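Nitrilotriacetate monooxygenase component B (Bacillus cereus ATCC 14579, PDB 3BPK) probably binds FMN and serves as the flavin-reducing, NAD(P)H-dependent partner of a monooxygenase system. Local coordinates at residues T117-E122 against G128-N133; V41-P46 against S75-E80; V85-I88 against S92-A95; S35-G40 against P105-E110. One frame throughout, in Å; residues are numbered along the deposited sequence.

How the interactions relate
Interactions 2 and 3 are buried at the core barrel: each ties one of its strands to a neighbouring helical element by a single side-chain hydrogen bond, amide to amide in 41-46 against 75-80, tyrosine hydroxyl to backbone carbonyl in 85-88 against 92-95. Interactions 1 and 4 lie nearer the surface. The former is a short hairpin with paired backbones and a doubly bonded carboxylate; the latter sets the turn of a hairpin against a loop. Interactions 2 and 4, with centres about 7 Å apart, start from neighbouring strands, 42-54 and 28-36, and fasten them to helix 73-81 and the loop 105-110 respectively. Interactions 1 and 3 meet at His87, and both reach the second subunit.

Interaction 1: T117-E122 against G128-N133; sequences TPIESE and GVKEAN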
loop_
_atom_site.group_PDB
_atom_site.type_symbol
_atom_site.label_atom_id
_atom_site.label_comp_id
_atom_site.label_asym_id
_atom_site.label_seq_id
_atom_site.Cartn_x
_atom_site.Cartn_y
_atom_site.Cartn_z
ATOM N N THR B 117 -18.758 17.398 3.575
ATOM C CA THR B 117 -20.057 17.502 2.890
ATOM C C THR B 117 -20.393 16.240 2.115
ATOM O O THR B 117 -19.710 15.927 1.122
ATOM C CB THR B 117 -19.966 18.662 1.869
ATOM O OG1 THR B 117 -19.476 19.836 2.520
ATOM C CG2 THR B 117 -21.304 18.948 1.195
ATOM N N PRO B 118 -21.436 15.513 2.549
ATOM C CA PRO B 118 -21.799 14.286 1.815
ATOM C C PRO B 118 -22.169 14.584 0.361
ATOM O O PRO B 118 -22.783 15.607 0.053
ATOM C CB PRO B 118 -23.028 13.749 2.574
ATOM C CG PRO B 118 -22.939 14.378 3.910
ATOM C CD PRO B 118 -22.312 15.731 3.718
ATOM N N ILE B 119 -21.806 13.672 -0.527
ATOM C CA ILE B 119 -22.227 13.732 -1.920
ATOM C C ILE B 119 -22.645 12.327 -2.348
ATOM O O ILE B 119 -21.902 11.354 -2.185
ATOM C CB ILE B 119 -21.106 14.334 -2.813
ATOM C CG1 ILE B 119 -21.568 14.529 -4.249
ATOM C CG2 ILE B 119 -19.809 13.483 -2.785
ATOM C CD1 ILE B 119 -20.730 15.555 -5.015
ATOM N N GLU B 120 -23.858 12.215 -2.862
ATOM C CA GLU B 120 -24.403 10.905 -3.192
ATOM C C GLU B 120 -23.615 10.246 -4.326
ATOM O O GLU B 120 -23.116 10.921 -5.240
ATOM C CB GLU B 120 -25.904 10.987 -3.519
ATOM C CG GLU B 120 -26.798 10.690 -2.314
ATOM C CD GLU B 120 -28.276 11.000 -2.566
ATOM O OE1 GLU B 120 -28.649 11.214 -3.745
ATOM O OE2 GLU B 120 -29.055 11.036 -1.580
ATOM N N SER B 121 -23.471 8.923 -4.231
ATOM C CA SER B 121 -22.781 8.122 -5.242
ATOM C C SER B 121 -23.753 7.724 -6.361
ATOM O O SER B 121 -24.989 7.710 -6.145
ATOM C CB SER B 121 -22.211 6.852 -4.591
ATOM O OG SER B 121 -21.090 7.204 -3.795
ATOM N N GLU B 122 -23.197 7.411 -7.538
ATOM C CA GLU B 122 -23.981 7.107 -8.746
ATOM C C GLU B 122 -24.375 5.625 -8.837
ATOM O O GLU B 122 -25.521 5.301 -9.234
ATOM C CB GLU B 122 -23.162 7.476 -9.997
ATOM C CG GLU B 122 -22.926 8.974 -10.150
ATOM C CD GLU B 122 -21.984 9.323 -11.311
ATOM O OE1 GLU B 122 -21.688 8.434 -12.122
ATOM O OE2 GLU B 122 -21.581 10.477 -11.421
ATOM N N GLY B 128 -19.998 9.736 -0.664
ATOM C CA GLY B 128 -18.647 10.209 -0.380
ATOM C C GLY B 128 -18.704 11.617 0.179
ATOM O O GLY B 128 -19.761 12.076 0.675
ATOM N N VAL B 129 -17.565 12.301 0.108
ATOM C CA VAL B 129 -17.492 13.709 0.483
ATOM C C VAL B 129 -17.104 14.577 -0.714
ATOM O O VAL B 129 -16.239 14.211 -1.512
ATOM C CB VAL B 129 -16.560 13.961 1.691
ATOM C CG1 VAL B 129 -17.069 13.193 2.927
ATOM C CG2 VAL B 129 -15.079 13.619 1.398
ATOM N N LYS B 130 -17.730 15.753 -0.802
ATOM C CA LYS B 130 -17.500 16.671 -1.893
ATOM C C LYS B 130 -16.089 17.267 -1.908
ATOM O O LYS B 130 -15.566 17.582 -2.978
ATOM C CB LYS B 130 -18.553 17.805 -1.792
ATOM C CG LYS B 130 -18.513 18.777 -2.926
ATOM C CD LYS B 130 -19.607 19.844 -2.688
ATOM C CE LYS B 130 -19.438 21.048 -3.612
ATOM N NZ LYS B 130 -19.854 20.583 -4.945
ATOM N N GLU B 131 -15.471 17.399 -0.717
ATOM C CA GLU B 131 -14.170 18.028 -0.588
ATOM C C GLU B 131 -13.033 17.287 -1.322
ATOM O O GLU B 131 -12.027 17.921 -1.697
ATOM C CB GLU B 131 -13.795 18.213 0.881
ATOM C CG GLU B 131 -14.619 19.304 1.630
ATOM C CD GLU B 131 -16.041 18.913 2.020
ATOM O OE1 GLU B 131 -16.433 17.741 1.880
ATOM O OE2 GLU B 131 -16.776 19.832 2.488
ATOM N N ALA B 132 -13.172 15.967 -1.542
ATOM C CA ALA B 132 -12.131 15.241 -2.284
ATOM C C ALA B 132 -12.068 15.650 -3.747
ATOM O O ALA B 132 -13.118 15.908 -4.371
ATOM C CB ALA B 132 -12.387 13.736 -2.197
ATOM N N ASN B 133 -10.848 15.682 -4.300
ATOM C CA ASN B 133 -10.637 15.935 -5.716
ATOM C C ASN B 133 -10.670 14.631 -6.548
ATOM O O ASN B 133 -10.872 14.655 -7.757
ATOM C CB ASN B 133 -9.326 16.716 -5.903
ATOM C CG ASN B 133 -9.418 18.140 -5.331
ATOM O OD1 ASN B 133 -9.923 19.036 -6.007
ATOM N ND2 ASN B 133 -8.944 18.348 -4.092
#
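Glu131 takes two hydrogen bonds from Thr117, one on each carboxylate oxygen: OE1 receives the backbone N of Thr117 at 2.9 Å, and OE2 receives Thr117 OG1 at 2.7 Å. Both oxygens are met on their syn sides, 18° out of the carboxylate plane. The hydroxyl of Thr117 sits beside its own backbone N, chi1 -51°, which lets one residue offer both donors to one carboxylate. The Glu131 chain bends at chi2 to bring the group round, and the two side chains cross at about a right angle. Next to this pair the backbones join. Lys130 N donates to Thr117 O at 2.8 Å, while Ile119 and Gly128 exchange reciprocal N-H to O bonds as an antiparallel hydrogen-bonded pair. This is a small beta hairpin, strands 118-119 and 128-129, whose second strand runs straight into a type I turn from Val129 to Ala132. Pro118 and Val129 form the non-hydrogen-bonded pair, with CA-H...O contacts from Pro118 CA to Gly128 O and from Val129 CA to Thr117 O, each 3.2 Å. Further out, Ile119 CG2 lies 3.6 Å from Val129 C, against the start of the turn. The Ser121 hydroxyl is bonded to Val126 O within the connecting loop, and Pro118 CB packs on Leu42 CD2 of the barrel.

Interaction 2: V41-P46 against S75-E80; sequences VLNGAP and SRNAIE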
loop_
_atom_site.group_PDB
_atom_site.type_symbol
_atom_site.label_atom_id
_atom_site.label_comp_id
_atom_site.label_asym_id
_atom_site.label_seq_id
_atom_site.Cartn_x
_atom_site.Cartn_y
_atom_site.Cartn_z
ATOM N N VAL B 41 -25.952 5.897 9.443
ATOM C CA VAL B 41 -25.007 6.957 9.785
ATOM C C VAL B 41 -23.763 6.870 8.891
ATOM O O VAL B 41 -23.278 5.762 8.621
ATOM C CB VAL B 41 -24.632 6.902 11.257
ATOM C CG1 VAL B 41 -23.495 7.875 11.563
ATOM C CG2 VAL B 41 -25.903 7.178 12.134
ATOM N N LEU B 42 -23.297 8.022 8.400
ATOM C CA LEU B 42 -22.136 8.057 7.502
ATOM C C LEU B 42 -20.832 8.164 8.309
ATOM O O LEU B 42 -20.549 9.197 8.903
ATOM C CB LEU B 42 -22.254 9.240 6.537
ATOM C CG LEU B 42 -21.160 9.376 5.479
ATOM C CD1 LEU B 42 -21.143 8.142 4.570
ATOM C CD2 LEU B 42 -21.347 10.658 4.668
ATOM N N ASN B 43 -20.043 7.090 8.312
ATOM C CA ASN B 43 -18.762 7.095 8.973
ATOM C C ASN B 43 -17.671 7.474 7.979
ATOM O O ASN B 43 -17.824 7.261 6.747
ATOM C CB ASN B 43 -18.443 5.694 9.529
ATOM C CG ASN B 43 -19.173 5.375 10.831
ATOM O OD1 ASN B 43 -19.786 4.331 10.938
ATOM N ND2 ASN B 43 -19.068 6.272 11.839
ATOM N N GLY B 44 -16.554 7.990 8.500
ATOM C CA GLY B 44 -15.357 8.253 7.678
ATOM C C GLY B 44 -14.137 8.141 8.552
ATOM O O GLY B 44 -14.152 8.517 9.741
ATOM N N ALA B 45 -13.071 7.624 7.946
ATOM C CA ALA B 45 -11.772 7.524 8.647
ATOM C C ALA B 45 -10.646 7.341 7.656
ATOM O O ALA B 45 -10.874 6.843 6.564
ATOM C CB ALA B 45 -11.792 6.377 9.623
ATOM N N PRO B 46 -9.430 7.798 8.020
ATOM C CA PRO B 46 -8.268 7.626 7.181
ATOM C C PRO B 46 -7.536 6.319 7.494
ATOM O O PRO B 46 -7.427 5.925 8.672
ATOM C CB PRO B 46 -7.371 8.820 7.586
ATOM C CG PRO B 46 -7.726 9.048 9.029
ATOM C CD PRO B 46 -9.147 8.635 9.210
ATOM N N SER B 75 -14.931 -1.666 8.549
ATOM C CA SER B 75 -15.033 -3.032 8.017
ATOM C C SER B 75 -16.419 -3.623 8.145
ATOM O O SER B 75 -16.938 -4.263 7.205
ATOM C CB SER B 75 -14.029 -3.943 8.721
ATOM O OG SER B 75 -12.762 -3.424 8.462
ATOM N N ARG B 76 -17.020 -3.443 9.329
ATOM C CA ARG B 76 -18.408 -3.886 9.536
ATOM C C ARG B 76 -19.341 -3.292 8.493
ATOM O O ARG B 76 -20.175 -3.990 7.902
ATOM C CB ARG B 76 -18.954 -3.467 10.904
ATOM C CG ARG B 76 -18.499 -4.289 12.052
ATOM C CD ARG B 76 -19.562 -4.270 13.152
ATOM N NE ARG B 76 -19.860 -2.928 13.677
ATOM C CZ ARG B 76 -19.236 -2.364 14.714
ATOM N NH1 ARG B 76 -19.585 -1.145 15.133
ATOM N NH2 ARG B 76 -18.249 -3.012 15.330
ATOM N N ASN B 77 -19.224 -1.980 8.287
ATOM C CA ASN B 77 -20.119 -1.273 7.358
ATOM C C ASN B 77 -19.852 -1.710 5.910
ATOM O O ASN B 77 -20.783 -1.848 5.128
ATOM C CB ASN B 77 -19.854 0.226 7.427
ATOM C CG ASN B 77 -20.233 0.851 8.764
ATOM O OD1 ASN B 77 -20.919 0.246 9.608
ATOM N ND2 ASN B 77 -19.820 2.088 8.944
ATOM N N ALA B 78 -18.571 -1.911 5.561
ATOM C CA ALA B 78 -18.239 -2.328 4.200
ATOM C C ALA B 78 -18.786 -3.723 3.916
ATOM O O ALA B 78 -19.272 -3.990 2.825
ATOM C CB ALA B 78 -16.734 -2.292 3.971
ATOM N N ILE B 79 -18.701 -4.615 4.906
ATOM C CA ILE B 79 -19.188 -5.966 4.691
ATOM C C ILE B 79 -20.722 -5.993 4.632
ATOM O O ILE B 79 -21.318 -6.680 3.763
ATOM C CB ILE B 79 -18.666 -6.891 5.817
ATOM C CG1 ILE B 79 -17.153 -7.066 5.663
ATOM C CG2 ILE B 79 -19.430 -8.238 5.789
ATOM C CD1 ILE B 79 -16.480 -7.702 6.891
ATOM N N GLU B 80 -21.357 -5.249 5.549
ATOM C CA GLU B 80 -22.816 -5.219 5.620
ATOM C C GLU B 80 -23.444 -4.671 4.345
ATOM O O GLU B 80 -24.360 -5.300 3.784
ATOM C CB GLU B 80 -23.255 -4.414 6.845
ATOM C CG GLU B 80 -24.787 -4.304 7.064
ATOM C CD GLU B 80 -25.553 -5.632 7.002
ATOM O OE1 GLU B 80 -25.015 -6.697 7.421
ATOM O OE2 GLU B 80 -26.721 -5.599 6.539
#
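Asn77 ND2 is shared by two acceptors: Asn43 OD1 across the contact and the hydroxyl oxygen of Ser35 on the adjoining strand. The bond from Asn77 ND2 to Asn43 OD1 is 3.0 Å long, with an N-H...O angle of 146°. It is in plane on both sides, though somewhat bent at the hydrogen: the donor lies in the carbonyl plane of Asn43 on a lone pair, and the acceptor stays in the amide plane of Asn77. The two amide planes are also nearly parallel, 8° apart, although the side chains as a whole cross at about a right angle. In Asn77, CG sits beside the backbone N, and a small chi2 of -13° presents the amide nitrogen to the strand. The side chain of Asn43 starts out toward the helix, and its own nitrogen is turned aside to Glu110 OE1, an oxygen that takes the backbone N of Gly44 as well. Strand 42-54 belongs to a closed six-stranded antiparallel barrel, as in the flavin reductase-like family, and helix 73-81 is the connection from barrel strand 59-65 to strand 83-88. The contact thus fastens that helix to the wall of the barrel through polar groups buried on both sides. The CA atoms of Asn43 and Asn77 are still 8.6 Å apart, and the amides bridge this distance. Elsewhere the helix packs by apolar groups, with Ile79 lying on Leu140 and Ala143 of strand 134-146.

Interaction 3: V85-I88 against S92-A95; sequences VVHI and SYVA
Tyr93 reaches with its ring toward the end of strand 83-88, and its hydroxyl touches both the carbonyl of Ile88 and CB of His87. The side chains of His87 and Tyr93 cross at about a right angle, and the phenol meets the base of the histidine: Tyr93 OH is 3.3 Å from His87 CB and approaches the imidazole obliquely. The first torsion of Tyr93, in which CG stands between the backbone N and the carbonyl carbon (chi1 76°), turns the ring back toward the strand end. Relative to the phenol ring, Ile88 O lies at the edge and in the plane, 2.7 Å from Tyr93 OH and 3.4 Å from Tyr93 CE2. Relative to the carbonyl, the donor comes from above, 51° out of its plane and at a C=O...O angle of 126°. Tyr93 occupies the N-cap position of helix 94-100, and Ile88 closes a barrel strand, so the bond ties the start of the helix to the strand across the three-residue connection. Phe32 of the neighbouring strand and Ala132 of the loop after 128-129 also touch the phenol. The imidazole itself is held at both nitrogens, ND1 on the carbonyl of Phe32 and NE2 on the backbone N of Val129, which fixes its rotation. Because Ile88 O can only accept, the tyrosine hydroxyl must give its proton here. The acceptor's place in the ring plane is consistent with an O-H that stays conjugated with the phenol, and the bond gives this buried hydroxyl an acceptor, although the carbonyl is met from above its plane.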
loop_
_atom_site.group_PDB
_atom_site.type_symbol
_atom_site.label_atom_id
_atom_site.label_comp_id
_atom_site.label_asym_id
_atom_site.label_seq_id
_atom_site.Cartn_x
_atom_site.Cartn_y
_atom_site.Cartn_z
ATOM N N VAL B 85 -16.754 4.134 -0.114
ATOM C CA VAL B 85 -16.084 5.063 -1.044
ATOM C C VAL B 85 -14.657 5.322 -0.559
ATOM O O VAL B 85 -14.445 5.616 0.639
ATOM C CB VAL B 85 -16.856 6.417 -1.147
ATOM C CG1 VAL B 85 -16.174 7.392 -2.154
ATOM C CG2 VAL B 85 -18.325 6.196 -1.608
ATOM N N VAL B 86 -13.703 5.286 -1.494
ATOM C CA VAL B 86 -12.304 5.567 -1.171
ATOM C C VAL B 86 -11.938 6.910 -1.791
ATOM O O VAL B 86 -12.058 7.074 -3.021
ATOM C CB VAL B 86 -11.368 4.468 -1.709
ATOM C CG1 VAL B 86 -9.897 4.885 -1.441
ATOM C CG2 VAL B 86 -11.696 3.134 -1.038
ATOM N N HIS B 87 -11.496 7.852 -0.960
ATOM C CA HIS B 87 -11.113 9.167 -1.441
ATOM C C HIS B 87 -9.603 9.302 -1.348
ATOM O O HIS B 87 -8.979 8.836 -0.372
ATOM C CB HIS B 87 -11.721 10.280 -0.564
ATOM C CG HIS B 87 -13.209 10.194 -0.429
ATOM N ND1 HIS B 87 -13.818 9.292 0.423
ATOM C CD2 HIS B 87 -14.214 10.925 -0.994
ATOM C CE1 HIS B 87 -15.139 9.457 0.362
ATOM N NE2 HIS B 87 -15.405 10.425 -0.507
ATOM N N ILE B 88 -9.021 9.959 -2.340
ATOM C CA ILE B 88 -7.601 10.340 -2.249
ATOM C C ILE B 88 -7.486 11.525 -1.277
ATOM O O ILE B 88 -8.266 12.495 -1.332
ATOM C CB ILE B 88 -7.061 10.767 -3.631
ATOM C CG1 ILE B 88 -7.175 9.594 -4.621
ATOM C CG2 ILE B 88 -5.617 11.283 -3.535
ATOM C CD1 ILE B 88 -6.528 8.298 -4.139
ATOM N N SER B 92 -5.663 19.931 0.401
ATOM C CA SER B 92 -6.826 20.862 0.479
ATOM C C SER B 92 -7.810 20.486 1.579
ATOM O O SER B 92 -8.622 21.307 1.985
ATOM C CB SER B 92 -7.567 20.964 -0.852
ATOM O OG SER B 92 -8.290 19.772 -1.178
ATOM N N TYR B 93 -7.779 19.242 2.057
ATOM C CA TYR B 93 -8.734 18.854 3.110
ATOM C C TYR B 93 -8.137 17.928 4.171
ATOM O O TYR B 93 -8.872 17.366 4.971
ATOM C CB TYR B 93 -10.076 18.337 2.531
ATOM C CG TYR B 93 -10.099 16.938 1.949
ATOM C CD1 TYR B 93 -10.927 15.951 2.520
ATOM C CD2 TYR B 93 -9.337 16.604 0.827
ATOM C CE1 TYR B 93 -10.979 14.674 2.012
ATOM C CE2 TYR B 93 -9.372 15.276 0.301
ATOM C CZ TYR B 93 -10.208 14.341 0.910
ATOM O OH TYR B 93 -10.275 13.042 0.449
ATOM N N VAL B 94 -6.798 17.813 4.206
ATOM C CA VAL B 94 -6.163 16.968 5.213
ATOM C C VAL B 94 -6.459 17.431 6.651
ATOM O O VAL B 94 -6.537 16.615 7.565
ATOM C CB VAL B 94 -4.632 16.797 4.958
ATOM C CG1 VAL B 94 -3.903 18.177 5.069
ATOM C CG2 VAL B 94 -4.043 15.740 5.895
ATOM N N ALA B 95 -6.667 18.737 6.840
ATOM C CA ALA B 95 -7.073 19.198 8.172
ATOM C C ALA B 95 -8.371 18.507 8.645
ATOM O O ALA B 95 -8.442 18.039 9.795
ATOM C CB ALA B 95 -7.187 20.745 8.240
#

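Interaction 4: S35-G40 against P105-E110; sequences SVTKEG and PPNESE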
loop_
_atom_site.group_PDB
_atom_site.type_symbol
_atom_site.label_atom_id
_atom_site.label_comp_id
_atom_site.label_asym_id
_atom_site.label_seq_id
_atom_site.Cartn_x
_atom_site.Cartn_y
_atom_site.Cartn_z
ATOM N N SER B 35 -18.314 4.983 4.760
ATOM C CA SER B 35 -19.089 3.758 4.831
ATOM C C SER B 35 -20.324 4.106 5.664
ATOM O O SER B 35 -20.344 5.140 6.360
ATOM C CB SER B 35 -18.256 2.631 5.504
ATOM O OG SER B 35 -17.931 2.948 6.860
ATOM N N VAL B 36 -21.352 3.261 5.589
ATOM C CA VAL B 36 -22.636 3.589 6.252
ATOM C C VAL B 36 -23.039 2.460 7.193
ATOM O O VAL B 36 -22.904 1.281 6.829
ATOM C CB VAL B 36 -23.748 3.860 5.193
ATOM C CG1 VAL B 36 -25.099 4.110 5.887
ATOM C CG2 VAL B 36 -23.375 5.108 4.352
ATOM N N THR B 37 -23.519 2.829 8.397
ATOM C CA THR B 37 -23.960 1.822 9.383
ATOM C C THR B 37 -25.352 1.281 9.042
ATOM O O THR B 37 -26.057 1.857 8.198
ATOM C CB THR B 37 -24.020 2.401 10.814
ATOM O OG1 THR B 37 -25.135 3.320 10.918
ATOM C CG2 THR B 37 -22.722 3.116 11.220
ATOM N N LYS B 38 -25.767 0.189 9.718
ATOM C CA LYS B 38 -27.119 -0.331 9.521
ATOM C C LYS B 38 -28.173 0.705 9.943
ATOM O O LYS B 38 -29.328 0.654 9.475
ATOM C CB LYS B 38 -27.345 -1.636 10.291
ATOM C CG LYS B 38 -26.686 -2.865 9.680
ATOM C CD LYS B 38 -27.291 -4.160 10.236
ATOM C CE LYS B 38 -27.261 -4.229 11.771
ATOM N NZ LYS B 38 -26.084 -3.541 12.423
ATOM N N GLU B 39 -27.782 1.648 10.800
ATOM C CA GLU B 39 -28.720 2.681 11.300
ATOM C C GLU B 39 -28.764 3.915 10.395
ATOM O O GLU B 39 -29.569 4.828 10.619
ATOM C CB GLU B 39 -28.330 3.108 12.713
ATOM C CG GLU B 39 -28.513 2.007 13.752
ATOM C CD GLU B 39 -27.520 0.855 13.617
ATOM O OE1 GLU B 39 -26.334 1.075 13.280
ATOM O OE2 GLU B 39 -27.951 -0.290 13.848
ATOM N N GLY B 40 -27.911 3.925 9.366
ATOM C CA GLY B 40 -27.919 4.988 8.345
ATOM C C GLY B 40 -26.888 6.082 8.505
ATOM O O GLY B 40 -26.926 7.080 7.771
ATOM N N PRO B 105 -17.971 7.700 19.600
ATOM C CA PRO B 105 -18.799 6.531 19.817
ATOM C C PRO B 105 -19.317 5.996 18.481
ATOM O O PRO B 105 -19.461 6.776 17.519
ATOM C CB PRO B 105 -19.978 7.077 20.637
ATOM C CG PRO B 105 -19.492 8.334 21.264
ATOM C CD PRO B 105 -18.445 8.885 20.346
ATOM N N PRO B 106 -19.607 4.687 18.407
ATOM C CA PRO B 106 -20.214 4.122 17.204
ATOM C C PRO B 106 -21.488 4.880 16.835
ATOM O O PRO B 106 -22.206 5.428 17.718
ATOM C CB PRO B 106 -20.571 2.684 17.604
ATOM C CG PRO B 106 -20.414 2.616 19.089
ATOM C CD PRO B 106 -19.409 3.663 19.455
ATOM N N ASN B 107 -21.750 4.918 15.529
ATOM C CA ASN B 107 -22.967 5.494 15.014
ATOM C C ASN B 107 -23.044 7.013 15.227
ATOM O O ASN B 107 -24.125 7.577 15.410
ATOM C CB ASN B 107 -24.172 4.769 15.619
ATOM C CG ASN B 107 -25.339 4.738 14.698
ATOM O OD1 ASN B 107 -25.185 4.557 13.480
ATOM N ND2 ASN B 107 -26.530 4.874 15.260
ATOM N N GLU B 108 -21.876 7.651 15.207
ATOM C CA GLU B 108 -21.738 9.110 15.111
ATOM C C GLU B 108 -20.905 9.443 13.863
ATOM O O GLU B 108 -19.875 8.807 13.597
ATOM C CB GLU B 108 -21.061 9.718 16.335
ATOM C CG GLU B 108 -21.814 9.536 17.620
ATOM C CD GLU B 108 -23.105 10.361 17.702
ATOM O OE1 GLU B 108 -23.343 11.314 16.904
ATOM O OE2 GLU B 108 -23.909 10.001 18.583
ATOM N N SER B 109 -21.343 10.427 13.097
ATOM C CA SER B 109 -20.721 10.712 11.804
ATOM C C SER B 109 -19.493 11.593 11.945
ATOM O O SER B 109 -19.609 12.791 12.252
ATOM C CB SER B 109 -21.725 11.412 10.879
ATOM O OG SER B 109 -21.096 11.785 9.648
ATOM N N GLU B 110 -18.315 11.033 11.653
ATOM C CA GLU B 110 -17.101 11.842 11.648
ATOM C C GLU B 110 -17.168 12.872 10.539
ATOM O O GLU B 110 -16.542 13.917 10.621
ATOM C CB GLU B 110 -15.863 10.972 11.416
ATOM C CG GLU B 110 -15.577 9.958 12.514
ATOM C CD GLU B 110 -16.273 8.610 12.310
ATOM O OE1 GLU B 110 -17.159 8.463 11.427
ATOM O OE2 GLU B 110 -15.925 7.681 13.074
#
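Thr37 meets Asn107 just past the end of strand 28-36, where the chain leaves the barrel wall and makes a beta hairpin with strand 42-54. Leading up to it, Ser35 and Val36 complete the strand, with the side chain of Val36 against Leu42 of its partner. At Thr37 the hydroxyl stands between the backbone N and the carbonyl carbon (chi1 71°) and donates to Asn107 OD1 over 2.8 Å, at a C=O...O angle of 162°, close to head-on to the amide oxygen. Asn107 is modelled in two positions, so its contacts, this bond included, are certain only for the one described. The same hydroxyl oxygen, Thr37 OG1, receives the backbone N of Val41 and, weakly, that of Glu39 at 3.1 Å, so one side chain braces the turn from within while reaching the loop outside it. Thr37 to Gly40 is a type I turn, closed by Gly40 N on Thr37 O at 3.0 Å. Glu39 comes next and lays its CB alongside the amide, 3.5 Å from Asn107 OD1 and 3.6 Å from Asn107 ND2. Its carboxylate plane stands at 90° to that amide. Gly40 has the positive phi that ends the turn and sends the chain into Val41. The loop 105-110 leads to helix 110-113: Ser109, at the N-cap, caps Glu112 N with its hydroxyl and also bonds Leu42 O, a second tie to the hairpin. Beside the hydroxyl bond, the methyl carbon Thr37 CG2 comes to 3.6 Å from Asn107 OD1.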